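Local coordinates for periplasmic binding protein (Thermotoga lettingae TMO, PDB 4RY8) that binds 5-methylthioribose as the solute-binding component of a transporter, probably delivering the sugar for uptake into the cell, at residues C[139-144]-C[202-207]. Sequence-based numbering, arbitrary orientation.
Sequences VIYVNV and LAMWDE. With SR1 (5-S-methyl-5-thio-alpha-D-ribofuranose), chain G.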
ATOM      1  N   VAL C 139      -5.478  20.750   2.911  1.00 20.21           N
ATOM      2  CA  VAL C 139      -4.811  20.305   1.713  1.00 19.65           C
ATOM      3  C   VAL C 139      -5.456  20.849   0.476  1.00 20.69           C
ATOM      4  O   VAL C 139      -6.712  20.706   0.304  1.00 20.69           O
ATOM      5  CB  VAL C 139      -4.846  18.749   1.634  1.00 19.45           C
ATOM      6  CG1 VAL C 139      -4.119  18.255   0.388  1.00 22.83           C
ATOM      7  CG2 VAL C 139      -4.239  18.160   2.894  1.00 29.68           C
ATOM      8  N   ILE C 140      -4.607  21.425  -0.380  1.00 19.19           N
ATOM      9  CA  ILE C 140      -4.905  21.682  -1.817  1.00 18.97           C
ATOM     10  C   ILE C 140      -4.544  20.455  -2.634  1.00 19.81           C
ATOM     11  O   ILE C 140      -3.394  20.069  -2.742  1.00 23.06           O
ATOM     12  CB  ILE C 140      -4.218  22.942  -2.364  1.00 19.02           C
ATOM     13  CG1 ILE C 140      -4.750  24.171  -1.562  1.00 21.00           C
ATOM     14  CG2 ILE C 140      -4.460  23.084  -3.885  1.00 19.42           C
ATOM     15  CD1 ILE C 140      -3.980  25.452  -1.714  1.00 24.35           C
ATOM     16  N   TYR C 141      -5.558  19.811  -3.191  1.00 21.42           N
ATOM     17  CA  TYR C 141      -5.395  18.546  -3.921  1.00 17.84           C
ATOM     18  C   TYR C 141      -5.313  18.855  -5.404  1.00 19.99           C
ATOM     19  O   TYR C 141      -6.242  19.443  -5.987  1.00 25.39           O
ATOM     20  CB  TYR C 141      -6.623  17.699  -3.674  1.00 17.96           C
ATOM     21  CG  TYR C 141      -6.699  16.333  -4.333  1.00 18.53           C
ATOM     22  CD1 TYR C 141      -5.609  15.464  -4.371  1.00 15.48           C
ATOM     23  CD2 TYR C 141      -7.907  15.846  -4.767  1.00 16.08           C
ATOM     24  CE1 TYR C 141      -5.727  14.223  -4.931  1.00 15.20           C
ATOM     25  CE2 TYR C 141      -8.022  14.603  -5.322  1.00 15.80           C
ATOM     26  CZ  TYR C 141      -6.931  13.781  -5.371  1.00 22.07           C
ATOM     27  OH  TYR C 141      -7.077  12.533  -5.869  1.00 23.69           O
ATOM     28  N   VAL C 142      -4.245  18.409  -6.048  1.00 17.58           N
ATOM     29  CA  VAL C 142      -4.092  18.668  -7.482  1.00 17.85           C
ATOM     30  C   VAL C 142      -4.145  17.354  -8.250  1.00 21.21           C
ATOM     31  O   VAL C 142      -3.214  16.504  -8.201  1.00 16.60           O
ATOM     32  CB  VAL C 142      -2.834  19.418  -7.818  1.00 20.18           C
ATOM     33  CG1 VAL C 142      -2.966  20.011  -9.210  1.00 27.09           C
ATOM     34  CG2 VAL C 142      -2.501  20.474  -6.769  1.00 21.01           C
ATOM     35  N   ASN C 143      -5.284  17.162  -8.906  1.00 18.09           N
ATOM     36  CA  ASN C 143      -5.541  15.953  -9.651  1.00 17.11           C
ATOM     37  C   ASN C 143      -6.796  16.162 -10.435  1.00 22.08           C
ATOM     38  O   ASN C 143      -7.536  17.118 -10.167  1.00 23.02           O
ATOM     39  CB  ASN C 143      -5.717  14.761  -8.695  1.00 21.27           C
ATOM     40  CG  ASN C 143      -5.586  13.415  -9.386  1.00 16.25           C
ATOM     41  OD1 ASN C 143      -5.039  13.297 -10.495  1.00 18.14           O
ATOM     42  ND2 ASN C 143      -6.063  12.391  -8.727  1.00 18.74           N
ATOM     43  N   VAL C 144      -7.002  15.287 -11.425  1.00 20.67           N
ATOM     44  CA  VAL C 144      -8.156  15.356 -12.337  1.00 20.89           C
ATOM     45  C   VAL C 144      -8.616  13.951 -12.692  1.00 19.46           C
ATOM     46  O   VAL C 144      -7.807  13.022 -12.730  1.00 24.50           O
ATOM     47  CB  VAL C 144      -7.768  16.085 -13.647  1.00 30.70           C
ATOM     48  CG1 VAL C 144      -6.847  17.239 -13.366  1.00 43.46           C
ATOM     49  CG2 VAL C 144      -7.067  15.176 -14.641  1.00 31.44           C
ATOM     50  N   LEU C 202      -0.997  18.188  -2.292  1.00 19.79           N
ATOM     51  CA  LEU C 202      -0.871  16.826  -2.732  1.00 17.57           C
ATOM     52  C   LEU C 202      -1.207  16.808  -4.220  1.00 19.83           C
ATOM     53  O   LEU C 202      -2.344  17.043  -4.653  1.00 17.79           O
ATOM     54  CB  LEU C 202      -1.796  15.929  -1.926  1.00 17.62           C
ATOM     55  CG  LEU C 202      -1.846  14.475  -2.334  1.00 20.42           C
ATOM     56  CD1 LEU C 202      -0.511  13.809  -2.014  1.00 19.17           C
ATOM     57  CD2 LEU C 202      -3.016  13.783  -1.620  1.00 17.33           C
ATOM     58  N   ALA C 203      -0.210  16.515  -5.009  1.00 16.95           N
ATOM     59  CA  ALA C 203      -0.257  16.629  -6.467  1.00 16.50           C
ATOM     60  C   ALA C 203       0.101  15.299  -7.064  1.00 22.89           C
ATOM     61  O   ALA C 203       1.218  14.792  -6.896  1.00 17.88           O
ATOM     62  CB  ALA C 203       0.707  17.685  -6.948  1.00 24.01           C
ATOM     63  N   MET C 204      -0.831  14.739  -7.806  1.00 16.30           N
ATOM     64  CA  MET C 204      -0.744  13.335  -8.237  1.00 15.42           C
ATOM     65  C   MET C 204      -0.007  13.103  -9.602  1.00 15.79           C
ATOM     66  O   MET C 204      -0.050  12.030 -10.137  1.00 15.56           O
ATOM     67  CB  MET C 204      -2.172  12.749  -8.204  1.00 18.32           C
ATOM     68  CG  MET C 204      -2.773  12.516  -6.783  1.00 17.50           C
ATOM     69  SD  MET C 204      -1.615  11.612  -5.647  1.00 14.61           S
ATOM     70  CE  MET C 204      -2.768  11.098  -4.384  1.00 28.46           C
ATOM     71  N   TRP C 205       0.649  14.121 -10.146  1.00 20.58           N
ATOM     72  CA  TRP C 205       1.575  13.974 -11.313  1.00 23.92           C
ATOM     73  C   TRP C 205       2.689  15.009 -11.139  1.00 16.79           C
ATOM     74  O   TRP C 205       2.375  16.097 -10.686  1.00 16.37           O
ATOM     75  CB  TRP C 205       0.739  14.197 -12.609  1.00 17.75           C
ATOM     76  CG  TRP C 205       1.489  14.281 -13.907  1.00 19.66           C
ATOM     77  CD1 TRP C 205       2.695  13.713 -14.223  1.00 18.24           C
ATOM     78  CD2 TRP C 205       1.048  14.933 -15.071  1.00 19.93           C
ATOM     79  NE1 TRP C 205       3.035  13.997 -15.510  1.00 18.60           N
ATOM     80  CE2 TRP C 205       2.035  14.752 -16.061  1.00 24.17           C
ATOM     81  CE3 TRP C 205      -0.091  15.678 -15.378  1.00 19.60           C
ATOM     82  CZ2 TRP C 205       1.915  15.297 -17.336  1.00 22.02           C
ATOM     83  CZ3 TRP C 205      -0.204  16.215 -16.624  1.00 20.06           C
ATOM     84  CH2 TRP C 205       0.762  16.018 -17.598  1.00 21.11           C
ATOM     85  N   ASP C 206       3.987  14.724 -11.436  1.00 20.16           N
ATOM     86  CA  ASP C 206       4.994  15.733 -11.199  1.00 17.37           C
ATOM     87  C   ASP C 206       4.797  17.049 -11.961  1.00 23.66           C
ATOM     88  O   ASP C 206       5.253  18.085 -11.498  1.00 24.93           O
ATOM     89  CB  ASP C 206       6.490  15.220 -11.320  1.00 19.66           C
ATOM     90  CG  ASP C 206       6.857  14.698 -12.717  1.00 22.95           C
ATOM     91  OD1 ASP C 206       6.006  14.618 -13.621  1.00 19.64           O
ATOM     92  OD2 ASP C 206       8.069  14.366 -12.934  1.00 23.42           O
ATOM     93  N   GLU C 207       4.106  17.044 -13.098  1.00 25.45           N
ATOM     94  CA  GLU C 207       3.795  18.294 -13.815  1.00 22.03           C
ATOM     95  C   GLU C 207       2.822  19.211 -13.037  1.00 20.26           C
ATOM     96  O   GLU C 207       2.964  20.449 -13.052  1.00 20.88           O
ATOM     97  CB  GLU C 207       3.272  17.996 -15.223  1.00 20.05           C
ATOM     98  CG  GLU C 207       4.315  17.384 -16.140  1.00 23.04           C
ATOM     99  CD  GLU C 207       5.514  18.285 -16.362  1.00 26.10           C
ATOM    100  OE1 GLU C 207       5.351  19.479 -16.716  1.00 25.44           O
ATOM    101  OE2 GLU C 207       6.645  17.798 -16.202  1.00 25.18           O
TER
HETATM  102  CS  SR1 G 401      -1.894  12.504 -17.135  1.00 25.10           C
HETATM  103  S   SR1 G 401      -1.623  10.927 -16.359  1.00 20.45           S
HETATM  104  C5  SR1 G 401      -0.023  11.385 -15.648  1.00 25.11           C
HETATM  105  C4  SR1 G 401       0.584  10.228 -14.859  1.00 20.17           C
HETATM  106  O4  SR1 G 401       0.694   9.164 -15.747  1.00 23.29           O
HETATM  107  C1  SR1 G 401       1.947   8.469 -15.587  1.00 43.30           C
HETATM  108  O1  SR1 G 401       1.653   7.181 -15.164  1.00 27.28           O
HETATM  109  C2  SR1 G 401       2.795   9.186 -14.549  1.00 30.48           C
HETATM  110  O2  SR1 G 401       3.063   8.487 -13.303  1.00 20.18           O
HETATM  111  C3  SR1 G 401       1.993  10.452 -14.321  1.00 21.80           C
HETATM  112  O3  SR1 G 401       1.958  10.781 -12.939  1.00 22.86           O
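Tyr141 lies alongside Leu202 on one face of a parallel pair of strands, the two side chains pointing the same way with CD1 of the ring 4.1 Å from Leu202 CD2. The bridge puts both on one face, and CG anti to the backbone N in each (chi1 180° and 176°) turns them the same way. Farther along the ring, Met204 crosses it at a slant and sets its CG 3.9 Å from Tyr141 CE1. The same methionine also meets Asn143, its CB resting 3.7 Å from the amide carbon CG. Asn143 ND2 donates a nearly straight hydrogen bond to Tyr141 OH (3.0 Å), with the hydroxyl close to the amide plane; Leu150 O is a second acceptor, while Tyr141 OH is also hydrogen-bonded to Asp154 OD1. Asn143 CB lies over one face of the tyrosine ring, toward its rim. On the other side of the sheet, Val142 and Ala203 pair through their CB atoms, 4.0 Å apart. Backbone bonds Leu202 N to Ile140 O, Val142 N to Leu202 O (2.7 Å) and Met204 N to Val142 O fix this register. Past the strand end, Trp205 N-caps helix 206-219; Glu207 CB sits over the centre of one indole face, and C5 of the bound methylthioribose lies 3.6 Å above the opposite face, offset toward the rim. A sugar held between two alpha/beta lobes, against loops at the C-terminal ends of parallel strands, is characteristic of periplasmic binding proteins. Strand 137-142 runs between 167-173 and 200-203; helix 148-163 packs Trp157 against Val139, Tyr141 and Leu202, whereas helix 206-219 brings Phe208 onto Val142 and Ala203.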